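Local coordinates for DNA repair protein RecN (Deinococcus radiodurans, PDB 4ABY) that probably hydrolyses ATP through its SMC-like head domain and may take part in the recombinational repair of double-strand DNA breaks, at residues A331-V336 with T353-I358. Residues are numbered along the deposited sequence; the frame is centred on the assembly and turned at random.
Sequences AAAIAV and THLAQI
A333 and L355 meet where helix 330-343 packs against the N-terminal turn of the short helix 356-359 in the ABC-type ATPase head of RecN, within its P-loop NTPase fold. Helix 330-343 leads into strand 348-352, whose far end opens through T353 and H354 into the short helix. The side chain of L355 lies about 9 Å from that of T69 in the predicted ATP site.

The packing is mostly apolar. A333 points its methyl at the other segment and touches CD1 of L355 at 3.7 Å; so small a side chain lets the helices come near, with the CA atoms of I334 and Q357 5.8 Å apart. I358 brings CG1 to 4.0 Å from O of A333, while its CD1 reaches toward CG1 of V336 more loosely, at 4.4 Å. V336 also packs on L306 of helix 298-312, and I358 on F62 of the central mixed sheet, which places the inner side of the contact against that helix and sheet.

At the more open margin, I334 and Q357 cross at a slant, CG1 of the isoleucine 3.8 Å from CG of the glutamine. Q357 suits this border because its methylenes supply the apolar surface; the bend at chi2 (80°) then turns the amide back along its own segment, its OE1 coming within 4.3 Å of CB of A333.

Polar bonds fasten the turn before the short helix. D325 OD2 is hydrogen-bonded to the hydroxyl of T353 and to the backbone N of H354. T353 also closes an ST turn, its OG1 accepting from N of the N-cap residue L355 at 3.1 Å with an N-H...O angle of 163°.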
loop_
_atom_site.group_PDB
_atom_site.type_symbol
_atom_site.label_atom_id
_atom_site.label_comp_id
_atom_site.label_asym_id
_atom_site.label_seq_id
_atom_site.Cartn_x
_atom_site.Cartn_y
_atom_site.Cartn_z
ATOM N N ALA A 331 20.554 10.919 -4.527
ATOM C CA ALA A 331 20.733 10.090 -3.342
ATOM C C ALA A 331 19.407 9.536 -2.834
ATOM O O ALA A 331 19.279 8.338 -2.590
ATOM C CB ALA A 331 21.436 10.872 -2.257
ATOM N N ALA A 332 18.421 10.416 -2.687
ATOM C CA ALA A 332 17.102 10.028 -2.195
ATOM C C ALA A 332 16.486 8.905 -3.027
ATOM O O ALA A 332 15.883 7.979 -2.487
ATOM C CB ALA A 332 16.184 11.229 -2.178
ATOM N N ALA A 333 16.648 9.003 -4.346
ATOM C CA ALA A 333 16.103 8.023 -5.281
ATOM C C ALA A 333 16.756 6.646 -5.144
ATOM O O ALA A 333 16.087 5.620 -5.269
ATOM C CB ALA A 333 16.230 8.536 -6.703
ATOM N N ILE A 334 18.063 6.629 -4.892
ATOM C CA ILE A 334 18.784 5.381 -4.652
ATOM C C ILE A 334 18.322 4.693 -3.368
ATOM O O ILE A 334 18.168 3.473 -3.329
ATOM C CB ILE A 334 20.303 5.615 -4.582
ATOM C CG1 ILE A 334 20.870 5.832 -5.987
ATOM C CG2 ILE A 334 20.998 4.449 -3.892
ATOM C CD1 ILE A 334 22.354 6.104 -6.010
ATOM N N ALA A 335 18.106 5.483 -2.319
ATOM C CA ALA A 335 17.619 4.953 -1.050
ATOM C C ALA A 335 16.254 4.298 -1.226
ATOM O O ALA A 335 15.976 3.261 -0.625
ATOM C CB ALA A 335 17.546 6.048 -0.015
ATOM N N VAL A 336 15.408 4.906 -2.055
ATOM C CA VAL A 336 14.092 4.348 -2.344
ATOM C C VAL A 336 14.221 3.021 -3.082
ATOM O O VAL A 336 13.593 2.035 -2.706
ATOM C CB VAL A 336 13.206 5.329 -3.149
ATOM C CG1 VAL A 336 11.990 4.615 -3.701
ATOM C CG2 VAL A 336 12.778 6.490 -2.277
ATOM N N THR A 353 8.053 3.902 -12.780
ATOM C CA THR A 353 9.132 4.835 -12.484
ATOM C C THR A 353 9.740 5.463 -13.734
ATOM O O THR A 353 9.680 4.885 -14.821
ATOM C CB THR A 353 10.244 4.142 -11.671
ATOM O OG1 THR A 353 11.255 5.093 -11.320
ATOM C CG2 THR A 353 10.869 3.019 -12.474
ATOM N N HIS A 354 10.316 6.654 -13.567
ATOM C CA HIS A 354 11.028 7.331 -14.651
ATOM C C HIS A 354 12.505 7.499 -14.318
ATOM O O HIS A 354 13.267 8.064 -15.096
ATOM C CB HIS A 354 10.393 8.688 -14.968
ATOM C CG HIS A 354 10.277 9.594 -13.782
ATOM N ND1 HIS A 354 9.203 9.555 -12.918
ATOM C CD2 HIS A 354 11.095 10.572 -13.322
ATOM C CE1 HIS A 354 9.367 10.465 -11.974
ATOM N NE2 HIS A 354 10.508 11.095 -12.195
ATOM N N LEU A 355 12.897 6.988 -13.156
ATOM C CA LEU A 355 14.272 7.089 -12.677
ATOM C C LEU A 355 15.034 5.791 -12.901
ATOM O O LEU A 355 14.615 4.732 -12.446
ATOM C CB LEU A 355 14.288 7.432 -11.186
ATOM C CG LEU A 355 13.704 8.785 -10.776
ATOM C CD1 LEU A 355 13.646 8.911 -9.261
ATOM C CD2 LEU A 355 14.519 9.907 -11.386
ATOM N N ALA A 356 16.163 5.879 -13.594
ATOM C CA ALA A 356 16.968 4.699 -13.884
ATOM C C ALA A 356 17.443 4.010 -12.611
ATOM O O ALA A 356 17.627 2.796 -12.592
ATOM C CB ALA A 356 18.148 5.062 -14.761
ATOM N N GLN A 357 17.642 4.786 -11.549
ATOM C CA GLN A 357 18.086 4.228 -10.278
ATOM C C GLN A 357 17.112 3.168 -9.785
ATOM O O GLN A 357 17.517 2.093 -9.337
ATOM C CB GLN A 357 18.234 5.322 -9.221
ATOM C CG GLN A 357 19.377 6.281 -9.475
ATOM C CD GLN A 357 19.038 7.336 -10.504
ATOM O OE1 GLN A 357 17.911 7.829 -10.558
ATOM N NE2 GLN A 357 20.018 7.696 -11.323
ATOM N N ILE A 358 15.825 3.473 -9.877
ATOM C CA ILE A 358 14.798 2.562 -9.407
ATOM C C ILE A 358 14.625 1.369 -10.341
ATOM O O ILE A 358 14.560 0.228 -9.889
ATOM C CB ILE A 358 13.463 3.292 -9.223
ATOM C CG1 ILE A 358 13.645 4.447 -8.234
ATOM C CG2 ILE A 358 12.385 2.329 -8.750
ATOM C CD1 ILE A 358 12.393 5.248 -7.988
#